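Local coordinates for Alpha/beta hydrolase (Enterobacter asburiae, PDB 6KMO), which probably hydrolyses ester bonds, acting as an esterase or lipase of the alpha/beta hydrolase fold, at residues Asn303-Asp308 with Glu318-Val323; Trp236-Tyr241 with Ala246-Ile251; Lys45-Glu48 with Glu54-Gln57; Thr5-Leu8 with Val12-Ser15. The protein carries 2 engineered substitutions. All coordinates share one frame; numbering follows the deposited sequence. Where two conformers were deposited one is given.

Contact 1 (Asn303-Asp308 with Glu318-Val323)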
loop_
_atom_site.group_PDB
_atom_site.type_symbol
_atom_site.label_atom_id
_atom_site.label_comp_id
_atom_site.label_asym_id
_atom_site.label_seq_id
_atom_site.Cartn_x
_atom_site.Cartn_y
_atom_site.Cartn_z
ATOM N N ASN A 303 -0.910 -0.889 8.221
ATOM C CA ASN A 303 -0.793 -1.209 9.634
ATOM C C ASN A 303 -1.077 -0.005 10.535
ATOM O O ASN A 303 -0.916 1.157 10.159
ATOM C CB ASN A 303 0.582 -1.796 9.944
ATOM C CG ASN A 303 0.640 -3.287 9.775
ATOM O OD1 ASN A 303 -0.304 -3.932 9.307
ATOM N ND2 ASN A 303 1.760 -3.870 10.180
ATOM N N GLY A 304 -1.563 -0.309 11.738
ATOM C CA GLY A 304 -1.807 0.693 12.737
ATOM C C GLY A 304 -3.097 1.453 12.555
ATOM O O GLY A 304 -3.381 2.359 13.351
ATOM N N MET A 305 -3.879 1.121 11.532
ATOM C CA MET A 305 -5.064 1.882 11.166
ATOM C C MET A 305 -6.335 1.207 11.669
ATOM O O MET A 305 -6.423 -0.022 11.779
ATOM C CB MET A 305 -5.173 2.036 9.637
ATOM C CG MET A 305 -4.116 2.899 8.978
ATOM S SD MET A 305 -4.044 4.663 9.596
ATOM C CE MET A 305 -2.597 4.536 10.750
ATOM N N ILE A 306 -7.331 2.038 11.944
ATOM C CA ILE A 306 -8.681 1.589 12.194
ATOM C C ILE A 306 -9.518 1.681 10.923
ATOM O O ILE A 306 -9.143 2.323 9.942
ATOM C CB ILE A 306 -9.357 2.414 13.322
ATOM C CG1 ILE A 306 -9.309 3.904 13.005
ATOM C CG2 ILE A 306 -8.733 2.091 14.664
ATOM C CD1 ILE A 306 -10.182 4.739 13.897
ATOM N N HIS A 307 -10.685 1.050 10.959
ATOM C CA HIS A 307 -11.694 1.230 9.929
ATOM C C HIS A 307 -11.892 2.709 9.612
ATOM O O HIS A 307 -11.937 3.557 10.500
ATOM C CB HIS A 307 -13.016 0.628 10.416
ATOM C CG HIS A 307 -14.084 0.649 9.380
ATOM N ND1 HIS A 307 -14.060 -0.170 8.279
ATOM C CD2 HIS A 307 -15.166 1.454 9.237
ATOM C CE1 HIS A 307 -15.110 0.109 7.512
ATOM N NE2 HIS A 307 -15.795 1.084 8.078
ATOM N N ASP A 308 -12.050 3.023 8.323
ATOM C CA ASP A 308 -12.354 4.386 7.884
ATOM C C ASP A 308 -11.210 5.356 8.175
ATOM O O ASP A 308 -11.415 6.571 8.238
ATOM C CB ASP A 308 -13.681 4.906 8.459
ATOM C CG ASP A 308 -14.852 4.709 7.519
ATOM O OD1 ASP A 308 -14.685 4.639 6.272
ATOM O OD2 ASP A 308 -15.991 4.680 8.050
ATOM N N GLU A 318 -2.898 12.177 9.505
ATOM C CA GLU A 318 -2.126 11.006 9.890
ATOM C C GLU A 318 -1.221 10.605 8.727
ATOM O O GLU A 318 -1.689 10.514 7.590
ATOM C CB GLU A 318 -3.082 9.866 10.237
ATOM C CG GLU A 318 -2.423 8.560 10.673
ATOM C CD GLU A 318 -1.751 8.629 12.041
ATOM O OE1 GLU A 318 -2.032 9.576 12.809
ATOM O OE2 GLU A 318 -0.939 7.731 12.351
ATOM N N PRO A 319 0.078 10.371 8.953
ATOM C CA PRO A 319 0.958 10.097 7.812
ATOM C C PRO A 319 0.477 8.961 6.938
ATOM O O PRO A 319 0.490 9.091 5.706
ATOM C CB PRO A 319 2.306 9.795 8.472
ATOM C CG PRO A 319 2.267 10.685 9.707
ATOM C CD PRO A 319 0.840 10.591 10.196
ATOM N N THR A 320 0.030 7.857 7.545
ATOM C CA THR A 320 -0.427 6.709 6.770
ATOM C C THR A 320 -1.619 7.065 5.897
ATOM O O THR A 320 -1.752 6.538 4.791
ATOM C CB THR A 320 -0.804 5.569 7.713
ATOM O OG1 THR A 320 0.360 5.088 8.376
ATOM C CG2 THR A 320 -1.460 4.394 6.987
ATOM N N VAL A 321 -2.531 7.892 6.400
ATOM C CA VAL A 321 -3.708 8.278 5.624
ATOM C C VAL A 321 -3.287 9.008 4.361
ATOM O O VAL A 321 -3.734 8.688 3.253
ATOM C CB VAL A 321 -4.665 9.128 6.483
ATOM C CG1 VAL A 321 -5.749 9.778 5.618
ATOM C CG2 VAL A 321 -5.277 8.268 7.593
ATOM N N LYS A 322 -2.434 10.018 4.509
ATOM C CA LYS A 322 -2.015 10.798 3.358
ATOM C C LYS A 322 -1.345 9.921 2.319
ATOM O O LYS A 322 -1.618 10.045 1.117
ATOM C CB LYS A 322 -1.078 11.912 3.805
ATOM C CG LYS A 322 -1.794 12.939 4.691
ATOM C CD LYS A 322 -0.983 14.223 4.887
ATOM C CE LYS A 322 0.049 14.085 5.966
ATOM N NZ LYS A 322 0.716 15.408 6.206
ATOM N N VAL A 323 -0.498 8.994 2.761
ATOM C CA VAL A 323 0.177 8.111 1.821
ATOM C C VAL A 323 -0.810 7.125 1.208
ATOM O O VAL A 323 -0.810 6.924 -0.008
ATOM C CB VAL A 323 1.371 7.417 2.503
ATOM C CG1 VAL A 323 1.922 6.276 1.635
ATOM C CG2 VAL A 323 2.445 8.452 2.804
HETATM O O HOH W 1 0.986 2.431 8.667
#
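Met305 and Thr320 supply the apolar heart of this buried contact, their side chains reaching toward each other tip to tip. The methionine chain bends twice, at chi2 (-59°) and again at chi3 (101°), and curls its end along the threonine CB and CG2. Met305 CG lies 3.6 Å from Thr320 CG2, and Met305 CE sits 3.7 Å from Thr320 CB. Val321 adds a looser touch alongside: its CG2 is 4.3 Å from Met305 SD. Val32 of helix 30-41 packs on Met305 as well.

One water makes the polar link. It donates to Asn303 O at 2.7 Å and lies 2.7 Å from Thr320 OG1, joining the backbone at the corner, Asn303-Gly304, to the first turn of the helix. Thr320 OG1 also has a weak bond to Val297 O of the second subunit; Asn303 ND2 separately bonds Glu284 of that subunit.

In fold terms, the last strand of the central sheet, 297-302, has just ended, and the chain is on its way to His307 before it enters the C-terminal helix 319-335. His307 ND1 bonds Asp277 OD2 and the imidazole touches Ser180, consistent with the Ser-His-Asp catalytic triad of this fold. Met305, two residues before that histidine, is the one that packs on the helix.

The one charged side chain that touches across is Glu318, itself buried. At the N-cap position, it brings OE2 to 3.9 Å from Met305 CE, while the same oxygen is hydrogen-bonded to Thr29 OG1.

Contact 2 (Trp236-Tyr241 with Ala246-Ile251)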
loop_
_atom_site.group_PDB
_atom_site.type_symbol
_atom_site.label_atom_id
_atom_site.label_comp_id
_atom_site.label_asym_id
_atom_site.label_seq_id
_atom_site.Cartn_x
_atom_site.Cartn_y
_atom_site.Cartn_z
ATOM N N TRP A 236 -26.039 -3.967 13.366
ATOM C CA TRP A 236 -27.112 -2.985 13.235
ATOM C C TRP A 236 -27.201 -2.461 11.806
ATOM O O TRP A 236 -28.294 -2.293 11.250
ATOM C CB TRP A 236 -26.870 -1.844 14.224
ATOM C CG TRP A 236 -27.947 -0.827 14.328
ATOM C CD1 TRP A 236 -29.221 -1.015 14.777
ATOM C CD2 TRP A 236 -27.840 0.565 14.020
ATOM N NE1 TRP A 236 -29.913 0.162 14.750
ATOM C CE2 TRP A 236 -29.086 1.154 14.290
ATOM C CE3 TRP A 236 -26.804 1.376 13.536
ATOM C CZ2 TRP A 236 -29.330 2.502 14.104
ATOM C CZ3 TRP A 236 -27.061 2.715 13.343
ATOM C CH2 TRP A 236 -28.307 3.263 13.631
ATOM N N PHE A 237 -26.060 -2.144 11.208
ATOM C CA PHE A 237 -26.056 -1.676 9.828
ATOM C C PHE A 237 -26.671 -2.718 8.905
ATOM O O PHE A 237 -27.573 -2.412 8.113
ATOM C CB PHE A 237 -24.623 -1.361 9.398
ATOM C CG PHE A 237 -23.979 -0.166 10.084
ATOM C CD1 PHE A 237 -24.700 0.963 10.453
ATOM C CD2 PHE A 237 -22.610 -0.169 10.309
ATOM C CE1 PHE A 237 -24.078 2.044 11.049
ATOM C CE2 PHE A 237 -21.973 0.919 10.891
ATOM C CZ PHE A 237 -22.708 2.025 11.263
ATOM N N TRP A 238 -26.210 -3.965 9.003
ATOM C CA TRP A 238 -26.778 -5.035 8.194
ATOM C C TRP A 238 -28.273 -5.192 8.450
ATOM O O TRP A 238 -29.046 -5.422 7.513
ATOM C CB TRP A 238 -26.023 -6.337 8.452
ATOM C CG TRP A 238 -24.846 -6.554 7.579
ATOM C CD1 TRP A 238 -23.527 -6.473 7.931
ATOM C CD2 TRP A 238 -24.873 -6.899 6.189
ATOM N NE1 TRP A 238 -22.729 -6.739 6.831
ATOM C CE2 TRP A 238 -23.532 -7.019 5.758
ATOM C CE3 TRP A 238 -25.903 -7.120 5.269
ATOM C CZ2 TRP A 238 -23.198 -7.351 4.447
ATOM C CZ3 TRP A 238 -25.566 -7.448 3.960
ATOM C CH2 TRP A 238 -24.222 -7.561 3.564
ATOM N N ASP A 239 -28.700 -5.092 9.718
ATOM C CA ASP A 239 -30.111 -5.286 10.031
ATOM C C ASP A 239 -30.976 -4.190 9.419
ATOM O O ASP A 239 -32.104 -4.452 9.001
ATOM C CB ASP A 239 -30.329 -5.331 11.543
ATOM C CG ASP A 239 -29.861 -6.632 12.186
ATOM O OD1 ASP A 239 -29.563 -7.621 11.483
ATOM O OD2 ASP A 239 -29.799 -6.666 13.433
ATOM N N ASN A 240 -30.477 -2.953 9.382
ATOM C CA ASN A 240 -31.219 -1.875 8.741
ATOM C C ASN A 240 -31.242 -2.026 7.228
ATOM O O ASN A 240 -32.200 -1.588 6.580
ATOM C CB ASN A 240 -30.606 -0.527 9.134
ATOM C CG ASN A 240 -31.092 -0.031 10.480
ATOM O OD1 ASN A 240 -32.187 0.526 10.590
ATOM N ND2 ASN A 240 -30.296 -0.248 11.519
ATOM N N TYR A 241 -30.209 -2.639 6.652
ATOM C CA TYR A 241 -30.104 -2.822 5.205
ATOM C C TYR A 241 -31.023 -3.940 4.717
ATOM O O TYR A 241 -31.812 -3.744 3.791
ATOM C CB TYR A 241 -28.661 -3.165 4.879
ATOM C CG TYR A 241 -28.287 -3.170 3.424
ATOM C CD1 TYR A 241 -28.604 -2.108 2.582
ATOM C CD2 TYR A 241 -27.558 -4.232 2.892
ATOM C CE1 TYR A 241 -28.195 -2.104 1.261
ATOM C CE2 TYR A 241 -27.133 -4.229 1.562
ATOM C CZ TYR A 241 -27.451 -3.157 0.760
ATOM O OH TYR A 241 -27.035 -3.107 -0.547
ATOM N N ALA A 246 -31.927 -14.764 2.518
ATOM C CA ALA A 246 -31.686 -14.911 1.093
ATOM C C ALA A 246 -30.894 -13.724 0.556
ATOM O O ALA A 246 -29.938 -13.906 -0.204
ATOM C CB ALA A 246 -33.016 -15.049 0.351
ATOM N N ASP A 247 -31.263 -12.506 0.953
ATOM C CA ASP A 247 -30.509 -11.339 0.503
ATOM C C ASP A 247 -29.057 -11.427 0.973
ATOM O O ASP A 247 -28.128 -11.068 0.240
ATOM C CB ASP A 247 -31.117 -10.047 1.044
ATOM C CG ASP A 247 -32.445 -9.662 0.410
ATOM O OD1 ASP A 247 -32.824 -10.218 -0.645
ATOM O OD2 ASP A 247 -33.087 -8.757 0.987
ATOM N N ARG A 248 -28.848 -11.853 2.214
ATOM C CA ARG A 248 -27.491 -11.950 2.734
ATOM C C ARG A 248 -26.678 -13.020 2.034
ATOM O O ARG A 248 -25.448 -12.952 2.053
ATOM C CB ARG A 248 -27.530 -12.140 4.242
ATOM C CG ARG A 248 -28.016 -10.902 4.949
ATOM C CD ARG A 248 -28.161 -11.084 6.455
ATOM N NE ARG A 248 -28.703 -9.885 7.087
ATOM C CZ ARG A 248 -28.437 -9.474 8.322
ATOM N NH1 ARG A 248 -27.627 -10.165 9.111
ATOM N NH2 ARG A 248 -28.998 -8.363 8.759
ATOM N N ASN A 249 -27.319 -14.002 1.404
ATOM C CA ASN A 249 -26.648 -15.018 0.620
ATOM C C ASN A 249 -26.529 -14.642 -0.854
ATOM O O ASN A 249 -26.040 -15.453 -1.650
ATOM C CB ASN A 249 -27.383 -16.353 0.764
ATOM C CG ASN A 249 -26.486 -17.530 0.566
ATOM O OD1 ASN A 249 -25.379 -17.596 1.127
ATOM N ND2 ASN A 249 -26.936 -18.480 -0.253
ATOM N N ASN A 250 -26.977 -13.449 -1.225
ATOM C CA ASN A 250 -26.926 -12.933 -2.589
ATOM C C ASN A 250 -25.569 -12.274 -2.780
ATOM O O ASN A 250 -25.130 -11.505 -1.919
ATOM C CB ASN A 250 -28.069 -11.921 -2.698
ATOM C CG ASN A 250 -28.240 -11.305 -4.068
ATOM O OD1 ASN A 250 -27.293 -10.874 -4.717
ATOM N ND2 ASN A 250 -29.494 -11.222 -4.500
ATOM N N ILE A 251 -24.890 -12.593 -3.887
ATOM C CA ILE A 251 -23.538 -12.069 -4.106
ATOM C C ILE A 251 -23.503 -10.547 -4.255
ATOM O O ILE A 251 -22.426 -9.948 -4.123
ATOM C CB ILE A 251 -22.830 -12.744 -5.301
ATOM C CG1 ILE A 251 -23.488 -12.384 -6.641
ATOM C CG2 ILE A 251 -22.770 -14.243 -5.088
ATOM C CD1 ILE A 251 -22.727 -12.931 -7.846
HETATM O O HOH W 2 -26.918 -8.615 11.499
#
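Asp239 and Arg248 form a salt bridge across the short turn joining helix 231-241 to helix 245-248, in the helical excursion that the alpha/beta hydrolase fold makes here between sheet strands 203-207 and 269-274. Early in the second segment, Asp247 turns its carboxylate back to the turn, where OD2 bonds Thr242 OG1.

Arg248 follows and makes the contact itself. Its chain runs extended from CG to NE, carrying the guanidinium across to the neighbouring helix. NE is bound on the way by Thr242 O. At the end, Arg248 NH2 donates to Asp239 OD1 over 2.9 Å, a bent bond of 146° at the hydrogen that uses the anti lone pair of the oxygen. Carboxylate and guanidinium are nearly coplanar, 23° apart. Water 2 bridges the same two groups, donating a hydrogen bond to Asp239 OD1 and accepting one from Arg248 NH1 at 2.9 Å. Over one guanidinium face sits Trp238, its CB 3.6 Å from Arg248 NH2; the indole beyond meets Trp110 edge-to-face.

Past the helix end the segment turns to the dimer: Asn249 ND2 donates to Ala16 O of the second subunit.

Contact 3 (Lys45-Glu48 with Glu54-Gln57)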
loop_
_atom_site.group_PDB
_atom_site.type_symbol
_atom_site.label_atom_id
_atom_site.label_comp_id
_atom_site.label_asym_id
_atom_site.label_seq_id
_atom_site.Cartn_x
_atom_site.Cartn_y
_atom_site.Cartn_z
ATOM N N LYS A 45 -24.384 6.814 24.459
ATOM C CA LYS A 45 -24.742 5.421 24.342
ATOM C C LYS A 45 -24.203 4.841 23.040
ATOM O O LYS A 45 -23.772 5.571 22.140
ATOM C CB LYS A 45 -26.249 5.253 24.428
ATOM C CG LYS A 45 -27.020 5.890 23.305
ATOM C CD LYS A 45 -28.503 5.778 23.608
ATOM C CE LYS A 45 -29.341 6.510 22.612
ATOM N NZ LYS A 45 -30.772 6.506 23.041
ATOM N N PRO A 46 -24.179 3.518 22.944
ATOM C CA PRO A 46 -23.709 2.876 21.713
ATOM C C PRO A 46 -24.569 3.274 20.526
ATOM O O PRO A 46 -25.785 3.448 20.637
ATOM C CB PRO A 46 -23.834 1.381 22.023
ATOM C CG PRO A 46 -23.844 1.289 23.528
ATOM C CD PRO A 46 -24.537 2.531 23.981
ATOM N N MET A 47 -23.917 3.393 19.361
ATOM C CA MET A 47 -24.613 3.863 18.168
ATOM C C MET A 47 -25.825 2.994 17.845
ATOM O O MET A 47 -26.856 3.509 17.407
ATOM C CB MET A 47 -23.668 3.912 16.965
ATOM C CG MET A 47 -24.381 4.366 15.671
ATOM S SD MET A 47 -23.282 4.611 14.204
ATOM C CE MET A 47 -22.555 6.181 14.675
ATOM N N GLU A 48 -25.714 1.674 18.039
ATOM C CA GLU A 48 -26.816 0.785 17.688
ATOM C C GLU A 48 -28.053 1.005 18.545
ATOM O O GLU A 48 -29.109 0.438 18.225
ATOM C CB GLU A 48 -26.372 -0.677 17.706
ATOM C CG GLU A 48 -26.064 -1.273 19.080
ATOM C CD GLU A 48 -24.653 -1.032 19.603
ATOM O OE1 GLU A 48 -23.872 -0.295 18.954
ATOM O OE2 GLU A 48 -24.316 -1.594 20.665
ATOM N N GLU A 54 -30.134 10.275 14.939
ATOM C CA GLU A 54 -29.093 10.527 15.925
ATOM C C GLU A 54 -27.752 9.988 15.449
ATOM O O GLU A 54 -26.719 10.663 15.580
ATOM C CB GLU A 54 -29.472 9.872 17.257
ATOM C CG GLU A 54 -30.607 10.563 17.990
ATOM C CD GLU A 54 -31.138 9.747 19.154
ATOM O OE1 GLU A 54 -30.945 8.512 19.180
ATOM O OE2 GLU A 54 -31.767 10.351 20.053
ATOM N N ALA A 55 -27.745 8.766 14.906
ATOM C CA ALA A 55 -26.498 8.160 14.451
ATOM C C ALA A 55 -25.904 8.949 13.294
ATOM O O ALA A 55 -24.690 9.152 13.236
ATOM C CB ALA A 55 -26.765 6.717 14.025
ATOM N N ARG A 56 -26.744 9.402 12.368
ATOM C CA ARG A 56 -26.250 10.198 11.252
ATOM C C ARG A 56 -25.542 11.451 11.746
ATOM O O ARG A 56 -24.504 11.840 11.200
ATOM C CB ARG A 56 -27.398 10.565 10.326
ATOM C CG ARG A 56 -27.901 9.385 9.518
ATOM C CD ARG A 56 -29.269 9.609 8.896
ATOM N NE ARG A 56 -29.691 8.355 8.277
ATOM C CZ ARG A 56 -30.933 8.012 7.955
ATOM N NH1 ARG A 56 -31.949 8.837 8.150
ATOM N NH2 ARG A 56 -31.142 6.823 7.414
ATOM N N GLN A 57 -26.083 12.084 12.782
ATOM C CA GLN A 57 -25.500 13.318 13.307
ATOM C C GLN A 57 -24.127 13.089 13.911
ATOM O O GLN A 57 -23.287 14.006 13.893
ATOM C CB GLN A 57 -26.456 13.949 14.321
ATOM C CG GLN A 57 -27.725 14.478 13.664
ATOM C CD GLN A 57 -28.779 14.914 14.657
ATOM O OE1 GLN A 57 -29.056 14.215 15.634
ATOM N NE2 GLN A 57 -29.380 16.069 14.401
HETATM O O HOH W 3 -32.158 6.931 20.982
HETATM O O HOH W 4 -30.664 9.772 22.803
#
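Met47 lays its side chain against the methyl of Ala55, joining a short 3-10 segment beginning at Met47 to helix 52-63 in the N-terminal helical region that precedes the central sheet. In hormone-sensitive-lipase relatives of this fold such a region contributes to the cap over the active site, and it probably does so here.

The two side chains are turned differently. Ala55 points its CB toward the other segment, whereas Met47 leaves its backbone at an angle and is brought in by its chain. With CG anti to the backbone N (chi1 178°) and the next torsion also extended, the thioether runs past the alanine until a bend at chi3 (-76°) turns the methyl toward the helix backbone. Met47 CG comes to 3.7 Å from Ala55 CB, and Met47 CE ends 3.9 Å from Ala55 O. Trp236 of helix 231-241 and Leu112 each pack on both residues, making a small apolar cluster.

Lys45 and Glu54 face each other nearer the solvent, yet too far apart for a salt bridge, with NZ 4.4 Å from OE1. Two waters fill the span. Glu54 OE1 also accepts from Thr51 N, just before its own helix, which steadies the carboxylate. Of the waters, one bridges NZ and OE1; the other, held weakly by Lys45 NZ, donates to Glu54 OE2 at 3.0 Å.

Contact 4 (Thr5-Leu8 with Val12-Ser15)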
loop_
_atom_site.group_PDB
_atom_site.type_symbol
_atom_site.label_atom_id
_atom_site.label_comp_id
_atom_site.label_asym_id
_atom_site.label_seq_id
_atom_site.Cartn_x
_atom_site.Cartn_y
_atom_site.Cartn_z
ATOM N N THR A 5 35.172 4.043 9.894
ATOM C CA THR A 5 34.811 2.708 10.350
ATOM C C THR A 5 34.933 2.593 11.865
ATOM O O THR A 5 34.086 1.972 12.515
ATOM C CB THR A 5 35.719 1.711 9.623
ATOM O OG1 THR A 5 35.191 1.475 8.309
ATOM C CG2 THR A 5 35.837 0.390 10.382
ATOM N N ALA A 6 35.975 3.189 12.454
ATOM C CA ALA A 6 36.147 3.061 13.896
ATOM C C ALA A 6 34.937 3.607 14.641
ATOM O O ALA A 6 34.477 3.010 15.622
ATOM C CB ALA A 6 37.417 3.784 14.349
ATOM N N ILE A 7 34.402 4.732 14.189
ATOM C CA ILE A 7 33.224 5.288 14.833
ATOM C C ILE A 7 32.015 4.386 14.593
ATOM O O ILE A 7 31.194 4.167 15.491
ATOM C CB ILE A 7 32.997 6.732 14.356
ATOM C CG1 ILE A 7 34.218 7.598 14.716
ATOM C CG2 ILE A 7 31.752 7.273 14.952
ATOM C CD1 ILE A 7 34.370 8.846 13.850
ATOM N N LEU A 8 31.904 3.823 13.387
ATOM C CA LEU A 8 30.718 3.051 13.035
ATOM C C LEU A 8 30.605 1.765 13.834
ATOM O O LEU A 8 29.490 1.306 14.097
ATOM C CB LEU A 8 30.730 2.726 11.545
ATOM C CG LEU A 8 30.632 3.928 10.602
ATOM C CD1 LEU A 8 30.563 3.479 9.147
ATOM C CD2 LEU A 8 29.477 4.818 10.931
ATOM N N VAL A 12 29.076 4.314 20.099
ATOM C CA VAL A 12 28.153 5.362 19.658
ATOM C C VAL A 12 26.868 4.740 19.138
ATOM O O VAL A 12 25.775 5.280 19.336
ATOM C CB VAL A 12 28.813 6.229 18.575
ATOM C CG1 VAL A 12 27.819 7.199 17.962
ATOM C CG2 VAL A 12 29.986 7.020 19.151
ATOM N N PHE A 13 26.989 3.609 18.453
ATOM C CA PHE A 13 25.866 2.974 17.773
ATOM C C PHE A 13 25.394 1.693 18.442
ATOM O O PHE A 13 24.580 0.958 17.870
ATOM C CB PHE A 13 26.240 2.727 16.314
ATOM C CG PHE A 13 26.458 3.988 15.525
ATOM C CD1 PHE A 13 25.383 4.770 15.118
ATOM C CD2 PHE A 13 27.740 4.420 15.221
ATOM C CE1 PHE A 13 25.578 5.926 14.423
ATOM C CE2 PHE A 13 27.931 5.574 14.520
ATOM C CZ PHE A 13 26.852 6.330 14.115
ATOM N N ALA A 14 25.853 1.389 19.645
ATOM C CA ALA A 14 25.354 0.198 20.308
ATOM C C ALA A 14 23.877 0.357 20.633
ATOM O O ALA A 14 23.415 1.429 21.020
ATOM C CB ALA A 14 26.151 -0.062 21.591
ATOM N N SER A 15 23.128 -0.728 20.456
ATOM C CA SER A 15 21.730 -0.733 20.854
ATOM C C SER A 15 21.624 -0.284 22.301
ATOM O O SER A 15 22.312 -0.810 23.178
ATOM C CB SER A 15 21.144 -2.136 20.703
ATOM O OG SER A 15 19.940 -2.262 21.452
#
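Phe13 tucks its ring against the carbonyl end of helix 4-8, where Ile7 and Leu8 receive it. This fold-back belongs to an N-terminal arm that stands well away from its own globular domain, the contact's centre about 47 Å from the chain's centre, and lies on the second subunit: an arm exchange across the dimer.

Closest in is the edge of the ring. Ile7 O lies near the ring plane, 3.5 Å from Phe13 CD2, so the polarised C-H rim probably meets the carbonyl favourably. Leu8 O approaches the same carbon obliquely. Apolar contacts gather one atom further round: Leu8 CD2 is 4.0 Å from Phe13 CE2, with the two side chains side by side and pointing the same way, and Ile7 CG2 stands 4.2 Å from that carbon.

In the next layer, Val12 CG1 covers one face of the ring, 3.8 Å above its plane and offset toward the rim. Phe13 has its CG anti to the carbonyl carbon (chi1 -65°), which swings the ring back toward the helix. Ser10 ties the turn together, since its OG bonds both Ile7 O and Val12 N.

Outermost is the second subunit. Its Asn250 packs on Phe13, Ala14 O meets Gln262 NE2 of that subunit, and Ser15 OG binds Arg257 O of that subunit. At the helix end, Leu8 O accepts from Asn250 ND2 of that neighbouring subunit.

Overall arrangement
From the N terminus, contact 4 closes a short turn in the arm, then contact 3 folds the loop after helix 30-41 onto helix 52-63. Contact 2 closes the turn after helix 231-241, and contact 1 spans the loop leading to the C-terminal helix. All four run in series, none nesting or crossing. Contacts 2 and 3 touch: Trp236 CH2 lies 3.8 Å from Ala55 CB, so helix 231-241 packs on helix 52-63 and the 3-10 segment before it. Contact 1 lies about 28 Å from contact 2, centre to centre, across the chain's middle. Contacts 2 and 4, about 60 Å apart in one chain, come together across the dimer, each arm meeting the other subunit's residues 249-251.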